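Local coordinates for protein formiminotetrahydrofolate cyclodeaminase (Thermotoga maritima, PDB 1O5H) that probably catalyses the ring closure and deamination of 5-formiminotetrahydrofolate, giving 5,10-methenyltetrahydrofolate and ammonia, at residues K31-G36 with K91-F96; A51-N56 with K144-D149; F57-K62 with E70-V75; N112-A117 with K173-E178. All coordinates share one frame; numbering follows the deposited sequence.

Contact 1: K31-G36 with K91-F96; sequences KPTPGG and KDMEAF
Pro32 and Phe96, both exposed, make one of the apolar touches between the loop 31-36 and helix 68-100. The proline ring meets the far end of the phenyl ring, Pro32 CB lying 3.9 Å from Phe96 CE1, with the two side chains at about a right angle. The backbone carbonyl oxygen of Pro32 sits over one face of the same phenyl ring. Phe96 reaches this place because its CG is anti to the backbone N (chi1 -170°), which brings CE1 and CZ up against the proline.

Met93, a selenomethionine, provides the second apolar patch. Its extended chain passes Thr33 crosswise: Thr33 CG2 is 3.9 Å from Met93 CB, and farther out Met93 SE comes to 4.0 Å from Pro34 CB. Pro34 in turn rests on Met26 and Val27 of helix 20-28, while Met93 and Asp92 also touch Ala38 of helix 36-56. The loop is thus the connection between two helices of this all-helical fold, laid against the flank of a third, and Gly35 is the N-cap of helix 36-56.

Polar groups approach without bonding across the pair. The carbonyl of Thr33 faces aliphatic carbon, its O being 3.4 Å from Met93 CG. The carboxylate of Asp92 comes near the start of helix 36-56, but Gly35 N stays 4.3 Å from Asp92 OD2, too far for a hydrogen bond. One residue on, Gly36 N gives its hydrogen to OD1 of Asp149 of the second subunit, so the loop also takes part in the dimer interface.

Contact 2: A51-N56 with K144-D149; sequences AEMVAN and KNLASD
Val54, in the last turn of helix 36-56, stands opposite Leu146, at the entrance to helix 147-172, and their CA atoms at 6.1 Å mark the closest backbone approach of the two segments.

The Val54 side chain fills the angle between Leu146 and Asp149. Its CG2 branch makes the closest touches, 3.9 Å from Leu146 CB and 3.7 Å from Asp149 CB; the same methyl lies 3.7 Å from the carbonyl, Leu146 O. This branch is placed beside the backbone N, while CG1 takes the position anti to it (chi1 176°). One residue earlier, Met53, a selenomethionine, runs out fully extended and crosses Leu146 at about a right angle, its terminal CE 3.9 Å from Leu146 CD2. That same methyl ends beside the carboxylate of Asp149, next to OD2. Leu146 also rests on Phe57 in the loop that follows helix 36-56, and Ala51 and Ala55 pack on helix 107-141, so this buried joint belongs to the helix-to-helix packing at one end of the molecule.

No hydrogen bond links the two segments. Asp149 offers its CB and one side of its carboxylate to apolar neighbours here, whereas its OD1 accepts the N-H of Gly36 of the second subunit, at the start of helix 36-56 of that chain. Val27 of the second subunit packs on Met53 as well. The chemistry implies that within the chain this joint rests on van der Waals contact, while the carboxylate of Asp149 finds its strongest polar partner across the dimer interface.

Contact 3: F57-K62 with E70-V75; sequences FTRKKK and EMERIV
Arg59 starts with its CG between the backbone N and the carbonyl carbon (chi1 56°), the crowded position, and Glu72 bends at its second torsion (chi2 147°); together these turns bring guanidinium and carboxylate to the same spot. The two segments belong to an antiparallel helical hairpin: the loop leaving helix 36-56 folds against the early turns of helix 68-100.

Arg59 NH1 and Glu72 OE2 form a salt bridge at 3.1 Å. The two groups meet obliquely, their planes 35° apart, and the side chains cross at about a right angle, with Arg59 CD 3.8 Å from Glu72 CG. Arg59 has a second partner, its NE donating to Asn56 OD1, which probably limits how the guanidinium can turn. A leucine at Arg59 would probably deprive Glu72 of this positive mate beside the like charge of Glu68, and strip Asn56 OD1 of a donor.

Beneath the ion pair the contact turns apolar. Arg59 CB lies 4.1 Å from Met71 CB, and Arg59 CD is 4.3 Å from Val75 CG2. Met71, a selenomethionine that continues onto Leu138 and Phe141 of helix 107-141, folds back under Thr58. The Thr58 hydroxyl is engaged with Val54 O and Asn143 N, while its carbon side covers the selenium: Met71 SE is 3.6 Å from Thr58 CB and 3.7 Å from Thr58 CG2.

Contact 4: N112-A117 with K173-E178; sequences NALKEA and KEISDE
Lys115 NZ donates to Asp177 OD2 at 2.8 Å, the one hydrogen bond between these segments and a salt bridge as well. Asp177 is the N-cap of helix 178-206: its OD1 takes the N-H of Phe180, so the carboxylate serves two ends, holding the first turn of its own helix with one oxygen and reaching helix 107-141 with the other. The ammonium comes to the anti side of OD2, 19° out of the carboxylate plane, and the two side chains cross at about a right angle. Asp177 turns this way with its CG anti to the backbone N (chi1 174°).

Along its length Lys115 also covers apolar neighbours, its CG 4.0 Å from Ile175 CD1 and its chain lying on Phe180. Were it a serine, Asp177 OD2 would probably lose its charged mate and the Ile175 methyl part of its cover.

Ile175, in the loop joining helices 147-172 and 178-206, is buried against helix 107-141. Its CG1 meets Leu114 CB at 3.5 Å, and it leans on Phe180 too. Next to it, Gln111 OE1 accepts the N-H of Ser176, adding a polar tie from helix 107-141. Both methyls of Leu114 press on the same side of Glu174 CB, CD2 at 3.7 Å and CD1 at 3.9 Å, and the same CD1 lies 3.7 Å from the carbonyl, Glu174 O.

From the N terminus, contact 1 opens at 31-36 and closes at 91-96, tying the loop before helix 36-56 to helix 68-100. Contact 2 opens at 51-56 and closes at 144-149, so it crosses contact 1; it joins helix 36-56 to the start of helix 147-172. Nested inside both, contact 3 ties the loop after helix 36-56 to helix 68-100. Contact 4 opens at 112-117, crosses contact 2 and closes at 173-178, tying helix 107-141 to the loop before helix 178-206. In space contacts 2 and 3 touch at one end of the long helices, contacts 1 and 4 at the other, where Ala95 packs on Ala117. Contacts 1, 2 and 3 also touch the second subunit.

Contact 1: K31-G36 with K91-F96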
loop_
_atom_site.group_PDB
_atom_site.type_symbol
_atom_site.label_atom_id
_atom_site.label_comp_id
_atom_site.label_asym_id
_atom_site.label_seq_id
_atom_site.Cartn_x
_atom_site.Cartn_y
_atom_site.Cartn_z
ATOM N N LYS A 31 7.562 -16.318 -10.957
ATOM C CA LYS A 31 7.520 -15.685 -12.256
ATOM C C LYS A 31 7.786 -14.188 -12.025
ATOM O O LYS A 31 7.495 -13.667 -10.953
ATOM C CB LYS A 31 6.142 -15.905 -12.888
ATOM N N PRO A 32 8.343 -13.478 -13.001
ATOM C CA PRO A 32 8.533 -12.051 -12.831
ATOM C C PRO A 32 7.366 -11.200 -13.352
ATOM O O PRO A 32 7.531 -9.990 -13.417
ATOM C CB PRO A 32 9.772 -11.786 -13.686
ATOM C CG PRO A 32 9.634 -12.740 -14.838
ATOM C CD PRO A 32 8.844 -13.938 -14.316
ATOM N N THR A 33 6.221 -11.810 -13.715
ATOM C CA THR A 33 5.164 -11.120 -14.505
ATOM C C THR A 33 4.613 -9.950 -13.733
ATOM O O THR A 33 4.841 -8.828 -14.195
ATOM C CB THR A 33 3.994 -12.046 -15.050
ATOM O OG1 THR A 33 4.522 -13.139 -15.820
ATOM C CG2 THR A 33 3.094 -11.296 -16.080
ATOM N N PRO A 34 3.910 -10.157 -12.594
ATOM C CA PRO A 34 3.487 -9.007 -11.754
ATOM C C PRO A 34 4.562 -8.726 -10.698
ATOM O O PRO A 34 4.776 -9.521 -9.789
ATOM C CB PRO A 34 2.163 -9.472 -11.140
ATOM C CG PRO A 34 2.163 -10.987 -11.296
ATOM C CD PRO A 34 3.440 -11.436 -12.020
ATOM N N GLY A 35 5.277 -7.620 -10.869
ATOM C CA GLY A 35 6.329 -7.220 -9.935
ATOM C C GLY A 35 5.892 -6.062 -9.055
ATOM O O GLY A 35 4.699 -5.711 -8.999
ATOM N N GLY A 36 6.861 -5.466 -8.365
ATOM C CA GLY A 36 6.592 -4.383 -7.433
ATOM C C GLY A 36 5.757 -3.282 -8.045
ATOM O O GLY A 36 4.698 -2.917 -7.500
ATOM N N LYS A 91 0.289 -2.707 -18.278
ATOM C CA LYS A 91 1.438 -2.212 -19.023
ATOM C C LYS A 91 2.729 -2.655 -18.377
ATOM O O LYS A 91 3.612 -3.124 -19.072
ATOM C CB LYS A 91 1.429 -0.696 -19.133
ATOM C CG LYS A 91 0.512 -0.148 -20.187
ATOM C CD LYS A 91 1.160 1.054 -20.843
ATOM C CE LYS A 91 0.397 1.498 -22.090
ATOM N NZ LYS A 91 -0.567 2.571 -21.739
ATOM N N ASP A 92 2.841 -2.519 -17.054
ATOM C CA ASP A 92 4.070 -2.877 -16.342
ATOM C C ASP A 92 4.490 -4.304 -16.653
ATOM O O ASP A 92 5.675 -4.577 -16.826
ATOM C CB ASP A 92 3.897 -2.717 -14.839
ATOM C CG ASP A 92 5.161 -3.084 -14.039
ATOM O OD1 ASP A 92 5.990 -2.176 -13.795
ATOM O OD2 ASP A 92 5.382 -4.236 -13.573
HETATM N N MSE A 93 3.521 -5.207 -16.738
HETATM C CA MSE A 93 3.823 -6.604 -17.007
HETATM C C MSE A 93 4.154 -6.793 -18.448
HETATM O O MSE A 93 5.059 -7.536 -18.780
HETATM C CB MSE A 93 2.663 -7.491 -16.612
HETATM C CG MSE A 93 2.141 -7.117 -15.233
HETATM SE SE MSE A 93 0.607 -8.164 -14.623
HETATM C CE MSE A 93 -0.274 -6.822 -13.413
ATOM N N GLU A 94 3.438 -6.096 -19.305
ATOM C CA GLU A 94 3.760 -6.112 -20.713
ATOM C C GLU A 94 5.126 -5.507 -20.969
ATOM O O GLU A 94 5.916 -6.047 -21.736
ATOM C CB GLU A 94 2.710 -5.356 -21.497
ATOM C CG GLU A 94 1.340 -6.002 -21.466
ATOM C CD GLU A 94 0.318 -5.181 -22.219
ATOM O OE1 GLU A 94 0.729 -4.241 -22.934
ATOM O OE2 GLU A 94 -0.894 -5.462 -22.088
ATOM N N ALA A 95 5.410 -4.390 -20.314
ATOM C CA ALA A 95 6.663 -3.693 -20.531
ATOM C C ALA A 95 7.835 -4.576 -20.157
ATOM O O ALA A 95 8.862 -4.569 -20.843
ATOM C CB ALA A 95 6.697 -2.399 -19.755
ATOM N N PHE A 96 7.666 -5.345 -19.083
ATOM C CA PHE A 96 8.719 -6.241 -18.604
ATOM C C PHE A 96 8.968 -7.370 -19.570
ATOM O O PHE A 96 10.106 -7.739 -19.787
ATOM C CB PHE A 96 8.396 -6.832 -17.234
ATOM C CG PHE A 96 9.556 -7.557 -16.601
ATOM C CD1 PHE A 96 9.966 -8.813 -17.083
ATOM C CD2 PHE A 96 10.244 -6.980 -15.509
ATOM C CE1 PHE A 96 11.051 -9.488 -16.502
ATOM C CE2 PHE A 96 11.332 -7.647 -14.902
ATOM C CZ PHE A 96 11.736 -8.906 -15.403
#

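Contact 2: A51-N56 with K144-D149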
loop_
_atom_site.group_PDB
_atom_site.type_symbol
_atom_site.label_atom_id
_atom_site.label_comp_id
_atom_site.label_asym_id
_atom_site.label_seq_id
_atom_site.Cartn_x
_atom_site.Cartn_y
_atom_site.Cartn_z
ATOM N N ALA A 51 -9.991 7.683 -1.212
ATOM C CA ALA A 51 -10.263 9.086 -1.461
ATOM C C ALA A 51 -11.667 9.225 -2.007
ATOM O O ALA A 51 -12.400 10.144 -1.634
ATOM C CB ALA A 51 -9.286 9.650 -2.415
ATOM N N GLU A 52 -12.051 8.313 -2.890
ATOM C CA GLU A 52 -13.400 8.315 -3.392
ATOM C C GLU A 52 -14.424 8.120 -2.262
ATOM O O GLU A 52 -15.457 8.806 -2.231
ATOM C CB GLU A 52 -13.565 7.245 -4.455
ATOM C CG GLU A 52 -14.834 7.414 -5.259
ATOM C CD GLU A 52 -14.952 6.442 -6.409
ATOM O OE1 GLU A 52 -13.923 5.942 -6.894
ATOM O OE2 GLU A 52 -16.090 6.186 -6.836
HETATM N N MSE A 53 -14.140 7.202 -1.332
HETATM C CA MSE A 53 -15.048 6.960 -0.219
HETATM C C MSE A 53 -15.277 8.221 0.580
HETATM O O MSE A 53 -16.411 8.606 0.806
HETATM C CB MSE A 53 -14.529 5.871 0.682
HETATM C CG MSE A 53 -15.196 5.815 2.043
HETATM SE SE MSE A 53 -14.434 4.277 2.958
HETATM C CE MSE A 53 -15.344 4.493 4.889
ATOM N N VAL A 54 -14.199 8.877 0.978
ATOM C CA VAL A 54 -14.303 10.115 1.718
ATOM C C VAL A 54 -15.090 11.161 0.927
ATOM O O VAL A 54 -15.934 11.875 1.496
ATOM C CB VAL A 54 -12.922 10.657 2.129
ATOM C CG1 VAL A 54 -13.069 11.996 2.808
ATOM C CG2 VAL A 54 -12.192 9.656 3.067
ATOM N N ALA A 55 -14.859 11.247 -0.380
ATOM C CA ALA A 55 -15.594 12.234 -1.178
ATOM C C ALA A 55 -17.087 11.920 -1.229
ATOM O O ALA A 55 -17.924 12.817 -1.122
ATOM C CB ALA A 55 -15.038 12.324 -2.554
ATOM N N ASN A 56 -17.421 10.643 -1.389
ATOM C CA ASN A 56 -18.814 10.221 -1.352
ATOM C C ASN A 56 -19.475 10.551 -0.048
ATOM O O ASN A 56 -20.586 11.065 -0.042
ATOM C CB ASN A 56 -18.937 8.727 -1.574
ATOM C CG ASN A 56 -19.092 8.372 -3.025
ATOM O OD1 ASN A 56 -19.732 9.105 -3.801
ATOM N ND2 ASN A 56 -18.508 7.236 -3.415
ATOM N N LYS A 144 -15.152 15.465 8.121
ATOM C CA LYS A 144 -14.246 15.343 9.280
ATOM C C LYS A 144 -14.165 13.943 9.939
ATOM O O LYS A 144 -13.117 13.558 10.467
ATOM C CB LYS A 144 -14.550 16.423 10.324
ATOM C CG LYS A 144 -14.393 17.881 9.822
ATOM C CD LYS A 144 -14.131 18.848 11.002
ATOM C CE LYS A 144 -14.706 20.261 10.775
ATOM N NZ LYS A 144 -13.977 21.015 9.715
ATOM N N ASN A 145 -15.250 13.173 9.881
ATOM C CA ASN A 145 -15.264 11.855 10.507
ATOM C C ASN A 145 -14.650 10.772 9.646
ATOM O O ASN A 145 -14.769 9.589 9.956
ATOM C CB ASN A 145 -16.682 11.393 10.884
ATOM C CG ASN A 145 -17.561 12.510 11.405
ATOM O OD1 ASN A 145 -18.590 12.785 10.808
ATOM N ND2 ASN A 145 -17.169 13.154 12.515
ATOM N N LEU A 146 -14.019 11.145 8.551
ATOM C CA LEU A 146 -13.371 10.141 7.737
ATOM C C LEU A 146 -11.941 10.546 7.528
ATOM O O LEU A 146 -11.256 10.033 6.634
ATOM C CB LEU A 146 -14.096 9.966 6.424
ATOM C CG LEU A 146 -15.314 9.052 6.487
ATOM C CD1 LEU A 146 -16.556 9.821 6.783
ATOM C CD2 LEU A 146 -15.474 8.354 5.140
ATOM N N ALA A 147 -11.481 11.457 8.386
ATOM C CA ALA A 147 -10.116 11.899 8.296
ATOM C C ALA A 147 -9.191 10.691 8.304
ATOM O O ALA A 147 -8.282 10.622 7.475
ATOM C CB ALA A 147 -9.796 12.830 9.384
ATOM N N SER A 148 -9.455 9.721 9.181
ATOM C CA SER A 148 -8.654 8.506 9.229
ATOM C C SER A 148 -8.488 7.925 7.820
ATOM O O SER A 148 -7.376 7.623 7.383
ATOM C CB SER A 148 -9.279 7.484 10.167
ATOM O OG SER A 148 -10.162 6.645 9.461
ATOM N N ASP A 149 -9.588 7.802 7.084
ATOM C CA ASP A 149 -9.499 7.213 5.754
ATOM C C ASP A 149 -8.689 8.057 4.791
ATOM O O ASP A 149 -7.967 7.534 3.961
ATOM C CB ASP A 149 -10.869 6.923 5.199
ATOM C CG ASP A 149 -11.554 5.825 5.937
ATOM O OD1 ASP A 149 -10.871 4.835 6.278
ATOM O OD2 ASP A 149 -12.770 5.857 6.221
#

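Contact 3: F57-K62 with E70-V75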
loop_
_atom_site.group_PDB
_atom_site.type_symbol
_atom_site.label_atom_id
_atom_site.label_comp_id
_atom_site.label_asym_id
_atom_site.label_seq_id
_atom_site.Cartn_x
_atom_site.Cartn_y
_atom_site.Cartn_z
ATOM N N PHE A 57 -18.801 10.252 1.058
ATOM C CA PHE A 57 -19.365 10.541 2.342
ATOM C C PHE A 57 -19.374 12.038 2.661
ATOM O O PHE A 57 -19.764 12.425 3.754
ATOM C CB PHE A 57 -18.624 9.775 3.411
ATOM C CG PHE A 57 -19.146 8.396 3.643
ATOM C CD1 PHE A 57 -20.338 8.198 4.319
ATOM C CD2 PHE A 57 -18.415 7.284 3.234
ATOM C CE1 PHE A 57 -20.813 6.918 4.561
ATOM C CE2 PHE A 57 -18.882 5.992 3.477
ATOM C CZ PHE A 57 -20.080 5.813 4.143
ATOM N N THR A 58 -18.956 12.879 1.719
ATOM C CA THR A 58 -18.951 14.323 1.943
ATOM C C THR A 58 -20.035 15.005 1.133
ATOM O O THR A 58 -20.582 16.048 1.538
ATOM C CB THR A 58 -17.584 14.922 1.609
ATOM O OG1 THR A 58 -16.574 14.289 2.410
ATOM C CG2 THR A 58 -17.513 16.373 2.041
ATOM N N ARG A 59 -20.355 14.439 -0.024
ATOM C CA ARG A 59 -21.502 14.950 -0.760
ATOM C C ARG A 59 -22.770 14.431 -0.105
ATOM O O ARG A 59 -22.723 13.491 0.699
ATOM C CB ARG A 59 -21.440 14.581 -2.237
ATOM C CG ARG A 59 -21.324 13.117 -2.517
ATOM C CD ARG A 59 -20.884 12.839 -3.928
ATOM N NE ARG A 59 -21.621 11.716 -4.481
ATOM C CZ ARG A 59 -22.872 11.797 -4.915
ATOM N NH1 ARG A 59 -23.542 12.943 -4.866
ATOM N NH2 ARG A 59 -23.464 10.723 -5.402
ATOM N N LYS A 60 -23.896 15.058 -0.443
ATOM C CA LYS A 60 -25.193 14.771 0.190
ATOM C C LYS A 60 -25.087 14.807 1.735
ATOM O O LYS A 60 -25.719 13.999 2.430
ATOM C CB LYS A 60 -25.800 13.445 -0.321
ATOM N N LYS A 61 -24.289 15.747 2.255
ATOM C CA LYS A 61 -24.137 15.946 3.705
ATOM C C LYS A 61 -24.294 17.410 4.128
ATOM O O LYS A 61 -23.640 18.307 3.568
ATOM C CB LYS A 61 -22.790 15.405 4.186
ATOM C CG LYS A 61 -22.621 15.445 5.688
ATOM C CD LYS A 61 -21.666 14.385 6.161
ATOM C CE LYS A 61 -21.665 14.273 7.681
ATOM N NZ LYS A 61 -22.901 13.628 8.204
ATOM N N LYS A 62 -25.154 17.639 5.122
ATOM C CA LYS A 62 -25.441 18.996 5.573
ATOM C C LYS A 62 -24.168 19.569 6.186
ATOM O O LYS A 62 -23.460 18.878 6.926
ATOM C CB LYS A 62 -26.628 19.038 6.551
ATOM N N GLU A 70 -17.250 20.247 -5.808
ATOM C CA GLU A 70 -15.882 19.742 -5.659
ATOM C C GLU A 70 -15.810 18.243 -5.337
ATOM O O GLU A 70 -14.895 17.561 -5.792
ATOM C CB GLU A 70 -15.107 20.568 -4.616
ATOM C CG GLU A 70 -13.596 20.354 -4.609
ATOM C CD GLU A 70 -12.932 20.685 -5.940
ATOM O OE1 GLU A 70 -13.598 21.301 -6.815
ATOM O OE2 GLU A 70 -11.738 20.327 -6.107
HETATM N N MSE A 71 -16.775 17.740 -4.570
HETATM C CA MSE A 71 -16.789 16.331 -4.162
HETATM C C MSE A 71 -17.186 15.409 -5.304
HETATM O O MSE A 71 -16.544 14.388 -5.537
HETATM C CB MSE A 71 -17.687 16.096 -2.936
HETATM C CG MSE A 71 -17.212 16.810 -1.677
HETATM SE SE MSE A 71 -15.471 16.219 -1.044
HETATM C CE MSE A 71 -14.560 17.938 -0.688
ATOM N N GLU A 72 -18.228 15.764 -6.040
ATOM C CA GLU A 72 -18.600 14.953 -7.196
ATOM C C GLU A 72 -17.491 14.919 -8.232
ATOM O O GLU A 72 -17.302 13.917 -8.916
ATOM C CB GLU A 72 -19.887 15.444 -7.816
ATOM C CG GLU A 72 -21.104 14.873 -7.114
ATOM C CD GLU A 72 -22.294 15.834 -7.092
ATOM O OE1 GLU A 72 -22.097 17.055 -7.298
ATOM O OE2 GLU A 72 -23.436 15.375 -6.854
ATOM N N ARG A 73 -16.752 16.021 -8.315
ATOM C CA ARG A 73 -15.614 16.145 -9.204
ATOM C C ARG A 73 -14.524 15.134 -8.836
ATOM O O ARG A 73 -13.896 14.540 -9.722
ATOM C CB ARG A 73 -15.076 17.580 -9.151
ATOM C CG ARG A 73 -14.162 17.971 -10.316
ATOM C CD ARG A 73 -13.230 19.162 -10.030
ATOM N NE ARG A 73 -12.375 18.908 -8.866
ATOM C CZ ARG A 73 -11.253 18.180 -8.889
ATOM N NH1 ARG A 73 -10.820 17.637 -10.029
ATOM N NH2 ARG A 73 -10.556 17.997 -7.766
ATOM N N ILE A 74 -14.310 14.938 -7.537
ATOM C CA ILE A 74 -13.284 14.032 -7.053
ATOM C C ILE A 74 -13.707 12.593 -7.283
ATOM O O ILE A 74 -12.943 11.785 -7.819
ATOM C CB ILE A 74 -12.994 14.275 -5.556
ATOM C CG1 ILE A 74 -12.349 15.642 -5.367
ATOM C CG2 ILE A 74 -12.064 13.200 -5.009
ATOM C CD1 ILE A 74 -12.284 16.090 -3.952
ATOM N N VAL A 75 -14.923 12.271 -6.866
ATOM C CA VAL A 75 -15.474 10.958 -7.142
ATOM C C VAL A 75 -15.185 10.537 -8.593
ATOM O O VAL A 75 -14.627 9.467 -8.846
ATOM C CB VAL A 75 -16.963 10.938 -6.870
ATOM C CG1 VAL A 75 -17.590 9.659 -7.402
ATOM C CG2 VAL A 75 -17.189 11.071 -5.383
#

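Contact 4: N112-A117 with K173-E178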
loop_
_atom_site.group_PDB
_atom_site.type_symbol
_atom_site.label_atom_id
_atom_site.label_comp_id
_atom_site.label_asym_id
_atom_site.label_seq_id
_atom_site.Cartn_x
_atom_site.Cartn_y
_atom_site.Cartn_z
ATOM N N ASN A 112 14.911 1.125 -26.683
ATOM C CA ASN A 112 13.563 1.638 -26.831
ATOM C C ASN A 112 12.563 0.965 -25.878
ATOM O O ASN A 112 11.652 1.618 -25.355
ATOM C CB ASN A 112 13.126 1.494 -28.281
ATOM C CG ASN A 112 11.644 1.303 -28.418
ATOM O OD1 ASN A 112 10.879 2.267 -28.363
ATOM N ND2 ASN A 112 11.220 0.046 -28.597
ATOM N N ALA A 113 12.732 -0.333 -25.643
ATOM C CA ALA A 113 11.838 -1.060 -24.759
ATOM C C ALA A 113 12.055 -0.556 -23.357
ATOM O O ALA A 113 11.094 -0.270 -22.632
ATOM C CB ALA A 113 12.117 -2.528 -24.825
ATOM N N LEU A 114 13.329 -0.436 -22.989
ATOM C CA LEU A 114 13.705 0.124 -21.708
ATOM C C LEU A 114 13.027 1.481 -21.440
ATOM O O LEU A 114 12.576 1.723 -20.323
ATOM C CB LEU A 114 15.218 0.224 -21.615
ATOM C CG LEU A 114 15.999 -1.060 -21.362
ATOM C CD1 LEU A 114 17.435 -0.813 -21.778
ATOM C CD2 LEU A 114 15.923 -1.463 -19.887
ATOM N N LYS A 115 12.926 2.328 -22.467
ATOM C CA LYS A 115 12.288 3.638 -22.332
ATOM C C LYS A 115 10.823 3.489 -22.015
ATOM O O LYS A 115 10.316 4.105 -21.077
ATOM C CB LYS A 115 12.445 4.489 -23.594
ATOM C CG LYS A 115 13.812 5.161 -23.742
ATOM C CD LYS A 115 13.918 5.922 -25.052
ATOM C CE LYS A 115 15.359 6.108 -25.493
ATOM N NZ LYS A 115 15.446 7.400 -26.204
ATOM N N GLU A 116 10.138 2.667 -22.799
ATOM C CA GLU A 116 8.717 2.452 -22.577
ATOM C C GLU A 116 8.519 1.931 -21.180
ATOM O O GLU A 116 7.673 2.438 -20.453
ATOM C CB GLU A 116 8.134 1.473 -23.585
ATOM C CG GLU A 116 7.891 2.091 -24.947
ATOM C CD GLU A 116 7.361 1.097 -25.959
ATOM O OE1 GLU A 116 7.138 -0.079 -25.592
ATOM O OE2 GLU A 116 7.172 1.489 -27.132
ATOM N N ALA A 117 9.322 0.942 -20.794
ATOM C CA ALA A 117 9.195 0.341 -19.474
ATOM C C ALA A 117 9.359 1.370 -18.358
ATOM O O ALA A 117 8.593 1.393 -17.408
ATOM C CB ALA A 117 10.175 -0.760 -19.310
ATOM N N LYS A 173 18.679 3.414 -15.237
ATOM C CA LYS A 173 20.108 3.106 -15.159
ATOM C C LYS A 173 20.593 2.242 -16.311
ATOM O O LYS A 173 21.780 2.213 -16.619
ATOM C CB LYS A 173 20.487 2.486 -13.819
ATOM C CG LYS A 173 19.995 1.078 -13.609
ATOM C CD LYS A 173 20.458 0.545 -12.254
ATOM C CE LYS A 173 19.758 -0.776 -11.949
ATOM N NZ LYS A 173 20.512 -1.623 -10.982
ATOM N N GLU A 174 19.663 1.562 -16.965
ATOM C CA GLU A 174 19.988 0.777 -18.156
ATOM C C GLU A 174 19.947 1.537 -19.496
ATOM O O GLU A 174 20.413 1.029 -20.514
ATOM C CB GLU A 174 19.052 -0.426 -18.224
ATOM C CG GLU A 174 19.127 -1.334 -17.002
ATOM C CD GLU A 174 20.557 -1.782 -16.675
ATOM O OE1 GLU A 174 21.384 -1.927 -17.618
ATOM O OE2 GLU A 174 20.851 -1.984 -15.463
ATOM N N ILE A 175 19.375 2.739 -19.488
ATOM C CA ILE A 175 19.156 3.529 -20.710
ATOM C C ILE A 175 20.345 4.449 -20.987
ATOM O O ILE A 175 20.747 5.264 -20.132
ATOM C CB ILE A 175 17.803 4.302 -20.607
ATOM C CG1 ILE A 175 16.639 3.310 -20.678
ATOM C CG2 ILE A 175 17.640 5.355 -21.699
ATOM C CD1 ILE A 175 15.313 3.860 -20.259
ATOM N N SER A 176 20.903 4.307 -22.184
ATOM C CA SER A 176 22.149 4.980 -22.537
ATOM C C SER A 176 21.917 6.399 -23.034
ATOM O O SER A 176 22.803 7.243 -22.922
ATOM C CB SER A 176 22.955 4.160 -23.555
ATOM O OG SER A 176 22.188 3.904 -24.720
ATOM N N ASP A 177 20.726 6.661 -23.565
ATOM C CA ASP A 177 20.340 8.003 -23.998
ATOM C C ASP A 177 20.365 8.985 -22.823
ATOM O O ASP A 177 19.418 9.033 -22.043
ATOM C CB ASP A 177 18.940 7.925 -24.609
ATOM C CG ASP A 177 18.368 9.282 -24.976
ATOM O OD1 ASP A 177 18.863 10.345 -24.516
ATOM O OD2 ASP A 177 17.370 9.369 -25.715
ATOM N N GLU A 178 21.430 9.774 -22.698
ATOM C CA GLU A 178 21.549 10.683 -21.552
ATOM C C GLU A 178 20.366 11.647 -21.402
ATOM O O GLU A 178 19.809 11.744 -20.303
ATOM C CB GLU A 178 22.880 11.463 -21.541
ATOM C CG GLU A 178 23.400 11.737 -20.124
ATOM C CD GLU A 178 23.998 13.133 -19.936
ATOM O OE1 GLU A 178 25.010 13.449 -20.610
ATOM O OE2 GLU A 178 23.456 13.911 -19.098
#